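Local coordinates for protein acetohydroxyacid synthase small subunit Related (Bacteroides thetaiotaomicron, PDB 2F06) that is of unknown function but binds histidine through a pair of ACT domains, consistent with an amino-acid-sensing regulatory role, at residues 36-41 and 102-107. Numbering follows the deposited sequence.
With HIS (histidine), chain C.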
ATOM      1  N   ALA A  36      10.241 -17.000  -4.547  1.00 23.12           N
ATOM      2  CA  ALA A  36       9.787 -16.127  -3.463  1.00 25.33           C
ATOM      3  C   ALA A  36       8.864 -15.106  -4.082  1.00 26.57           C
ATOM      4  O   ALA A  36       9.175 -14.497  -5.132  1.00 27.28           O
ATOM      5  CB  ALA A  36      10.945 -15.401  -2.789  1.00 23.51           C
ATOM      6  N   LEU A  37       7.743 -14.895  -3.430  1.00 26.41           N
ATOM      7  CA  LEU A  37       6.907 -13.831  -3.848  1.00 27.36           C
ATOM      8  C   LEU A  37       6.138 -13.246  -2.670  1.00 27.90           C
ATOM      9  O   LEU A  37       6.087 -13.832  -1.579  1.00 28.32           O
ATOM     10  CB  LEU A  37       5.990 -14.284  -4.968  1.00 28.69           C
ATOM     11  CG  LEU A  37       5.099 -15.448  -4.681  1.00 31.40           C
ATOM     12  CD1 LEU A  37       4.168 -15.053  -3.492  1.00 32.98           C
ATOM     13  CD2 LEU A  37       4.351 -15.785  -5.992  1.00 33.65           C
ATOM     14  N   CYS A  38       5.522 -12.100  -2.902  1.00 25.87           N
ATOM     15  CA  CYS A  38       4.909 -11.375  -1.841  1.00 27.69           C
ATOM     16  C   CYS A  38       4.009 -10.452  -2.636  1.00 26.83           C
ATOM     17  O   CYS A  38       4.408  -9.851  -3.646  1.00 27.55           O
ATOM     18  CB  CYS A  38       6.008 -10.615  -1.085  1.00 26.40           C
ATOM     19  SG  CYS A  38       5.350  -9.633   0.109  1.00 43.74           S
ATOM     20  N   ILE A  39       2.757 -10.378  -2.261  1.00 25.93           N
ATOM     21  CA  ILE A  39       1.926  -9.415  -2.933  1.00 25.10           C
ATOM     22  C   ILE A  39       1.823  -8.175  -2.052  1.00 25.84           C
ATOM     23  O   ILE A  39       1.442  -8.260  -0.889  1.00 24.78           O
ATOM     24  CB  ILE A  39       0.535  -9.978  -3.176  1.00 24.28           C
ATOM     25  CG1 ILE A  39       0.662 -11.141  -4.127  1.00 20.70           C
ATOM     26  CG2 ILE A  39      -0.396  -8.875  -3.643  1.00 20.89           C
ATOM     27  CD1 ILE A  39      -0.631 -11.653  -4.624  1.00 17.49           C
ATOM     28  N   ALA A  40       2.126  -7.006  -2.616  1.00 27.38           N
ATOM     29  CA  ALA A  40       1.784  -5.764  -1.887  1.00 27.61           C
ATOM     30  C   ALA A  40       0.455  -5.229  -2.457  1.00 26.15           C
ATOM     31  O   ALA A  40       0.450  -4.683  -3.543  1.00 25.16           O
ATOM     32  CB  ALA A  40       2.879  -4.766  -2.068  1.00 29.16           C
ATOM     33  N   GLU A  41      -0.658  -5.360  -1.720  1.00 25.34           N
ATOM     34  CA  GLU A  41      -2.006  -5.120  -2.264  0.50 23.13           C
ATOM     35  C   GLU A  41      -2.699  -3.851  -1.763  1.00 23.70           C
ATOM     36  O   GLU A  41      -2.449  -3.385  -0.643  1.00 22.49           O
ATOM     37  CB  GLU A  41      -2.921  -6.332  -1.967  0.50 22.10           C
ATOM     38  CG  GLU A  41      -3.756  -6.212  -0.668  0.50 15.64           C
ATOM     39  CD  GLU A  41      -2.898  -6.254   0.594  0.50 10.07           C
ATOM     40  OE1 GLU A  41      -1.697  -6.520   0.495  0.50 13.05           O
ATOM     41  OE2 GLU A  41      -3.407  -6.041   1.672  0.50  2.93           O
ATOM     42  N   TYR A 102      11.388  -2.417   2.245  1.00 23.21           N
ATOM     43  CA  TYR A 102      10.595  -3.636   2.534  1.00 24.05           C
ATOM     44  C   TYR A 102      11.497  -4.859   2.485  1.00 23.77           C
ATOM     45  O   TYR A 102      12.674  -4.813   2.017  1.00 21.88           O
ATOM     46  CB  TYR A 102       9.403  -3.846   1.567  1.00 23.46           C
ATOM     47  CG  TYR A 102       9.814  -3.825   0.103  1.00 22.24           C
ATOM     48  CD1 TYR A 102       9.869  -2.605  -0.635  1.00 23.62           C
ATOM     49  CD2 TYR A 102      10.164  -5.016  -0.553  1.00 23.92           C
ATOM     50  CE1 TYR A 102      10.246  -2.613  -2.045  1.00 23.08           C
ATOM     51  CE2 TYR A 102      10.513  -5.028  -1.861  1.00 22.99           C
ATOM     52  CZ  TYR A 102      10.574  -3.841  -2.611  1.00 24.55           C
ATOM     53  OH  TYR A 102      10.990  -3.982  -3.925  1.00 27.00           O
HETATM   54  N   MSE A 103      10.925  -5.958   2.968  1.00 24.86           N
HETATM   55  CA  MSE A 103      11.582  -7.277   2.957  1.00 28.81           C
HETATM   56  C   MSE A 103      10.496  -8.302   3.015  1.00 26.30           C
HETATM   57  O   MSE A 103       9.386  -7.958   3.392  1.00 26.10           O
HETATM   58  CB  MSE A 103      12.530  -7.432   4.177  1.00 27.31           C
HETATM   59  CG  MSE A 103      11.865  -7.914   5.477  1.00 32.60           C
HETATM   60 SE   MSE A 103      13.261  -7.853   6.855  1.00 43.52          SE
HETATM   61  CE  MSE A 103      12.180  -7.644   8.530  1.00 35.57           C
ATOM     62  N   TYR A 104      10.805  -9.535   2.620  1.00 25.10           N
ATOM     63  CA  TYR A 104       9.933 -10.652   2.817  1.00 25.06           C
ATOM     64  C   TYR A 104      10.829 -11.846   3.056  1.00 26.41           C
ATOM     65  O   TYR A 104      11.997 -11.877   2.564  1.00 26.62           O
ATOM     66  CB  TYR A 104       8.941 -10.859   1.607  1.00 25.16           C
ATOM     67  CG  TYR A 104       9.492 -10.705   0.192  1.00 25.62           C
ATOM     68  CD1 TYR A 104       9.726  -9.420  -0.360  1.00 28.48           C
ATOM     69  CD2 TYR A 104       9.708 -11.817  -0.638  1.00 26.71           C
ATOM     70  CE1 TYR A 104      10.178  -9.279  -1.697  1.00 26.83           C
ATOM     71  CE2 TYR A 104      10.229 -11.674  -1.973  1.00 24.72           C
ATOM     72  CZ  TYR A 104      10.428 -10.401  -2.490  1.00 26.18           C
ATOM     73  OH  TYR A 104      10.880 -10.212  -3.780  1.00 26.68           O
ATOM     74  N   SER A 105      10.336 -12.831   3.822  1.00 26.22           N
ATOM     75  CA  SER A 105      11.160 -13.938   4.199  1.00 27.72           C
ATOM     76  C   SER A 105      10.423 -15.103   4.818  1.00 27.51           C
ATOM     77  O   SER A 105       9.322 -14.922   5.338  1.00 28.09           O
ATOM     78  CB  SER A 105      12.205 -13.448   5.194  1.00 28.88           C
ATOM     79  OG  SER A 105      11.560 -12.792   6.254  1.00 36.42           O
ATOM     80  N   PHE A 106      10.983 -16.310   4.650  1.00 26.41           N
ATOM     81  CA  PHE A 106      10.406 -17.547   5.216  1.00 25.17           C
ATOM     82  C   PHE A 106      11.569 -18.285   5.874  1.00 24.47           C
ATOM     83  O   PHE A 106      12.705 -18.226   5.379  1.00 23.63           O
ATOM     84  CB  PHE A 106       9.785 -18.500   4.165  1.00 25.77           C
ATOM     85  CG  PHE A 106       8.268 -18.446   4.052  1.00 27.97           C
ATOM     86  CD1 PHE A 106       7.625 -17.396   3.365  1.00 28.68           C
ATOM     87  CD2 PHE A 106       7.483 -19.459   4.608  1.00 29.72           C
ATOM     88  CE1 PHE A 106       6.211 -17.349   3.255  1.00 29.79           C
ATOM     89  CE2 PHE A 106       6.099 -19.434   4.531  1.00 25.92           C
ATOM     90  CZ  PHE A 106       5.444 -18.370   3.827  1.00 29.98           C
ATOM     91  N   ALA A 107      11.269 -19.026   6.926  1.00 23.63           N
ATOM     92  CA  ALA A 107      12.168 -20.043   7.438  1.00 26.17           C
ATOM     93  C   ALA A 107      12.225 -21.245   6.487  1.00 27.02           C
ATOM     94  O   ALA A 107      11.205 -21.754   6.057  1.00 27.60           O
ATOM     95  CB  ALA A 107      11.722 -20.496   8.839  1.00 25.70           C
TER
HETATM   96  N   HIS C 152      13.531 -17.475  12.583  1.00 24.28           N
HETATM   97  CA  HIS C 152      14.542 -16.357  12.587  1.00 24.26           C
HETATM   98  C   HIS C 152      14.285 -15.174  13.474  1.00 24.22           C
HETATM   99  O   HIS C 152      13.460 -15.158  14.383  1.00 23.83           O
HETATM  100  CB  HIS C 152      14.873 -15.845  11.174  1.00 24.07           C
HETATM  101  CG  HIS C 152      13.692 -15.357  10.353  1.00 27.84           C
HETATM  102  ND1 HIS C 152      12.763 -16.214   9.777  1.00 31.56           N
HETATM  103  CD2 HIS C 152      13.388 -14.117   9.888  1.00 25.31           C
HETATM  104  CE1 HIS C 152      11.903 -15.509   9.052  1.00 32.89           C
HETATM  105  NE2 HIS C 152      12.269 -14.233   9.097  1.00 29.05           N
HETATM  106  OXT HIS C 152      14.930 -14.136  13.262  1.00 25.09           O
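Tyr104 turns its ring in between the two strands, and Cys38 lies over one face of it. The CB of Cys38 sits 4.0 Å from the ring centroid, 21° off the normal, a CH-pi contact displaced toward the root of the ring, where Cys38 CB is 3.7 Å from Tyr104 CG. Cys38 SG, anti to its own backbone N, is directed to the root of the ring, near Tyr104 CB, and lies obliquely to the ring, 4.9 Å from the centroid, as a sulfur-aromatic contact. The other meeting is at the rim: the methyl of Ala36 approaches in the ring plane, with Ala36 CB 3.9 Å from Tyr104 CE2. The CB of Tyr104 already points toward strand 36-41, and chi1 of 42° lays the ring alongside Cys38.

The strands are not ladder partners here; their axes come no nearer than 7.7 Å and run at 130°, so side chains fill the gap. Tyr104 also rests on Ile51 and Val115, and its hydroxyl is hydrogen-bonded to Gln8, which fixes the far end of the ring.

The bound histidine lies on the opposite side of strand 102-107 from the tyrosine ring. There Ser105 OG is 3.3 Å from NE2 of the ligand, a possible hydrogen bond, doubtful because the position of OG is less certain. Asn81 and Leu86 hold the same ligand, as do Asn33 and Leu34 of the second subunit.

Cys38 forms a disulfide with Cys38 of that subunit, and both strands join antiparallel ladders with it. A ring pinned at its hydroxyl by Gln8 thus meets, through CH-pi and sulfur contacts, a cysteine fixed by a covalent crosslink, which would leave little freedom to either side chain in this buried junction.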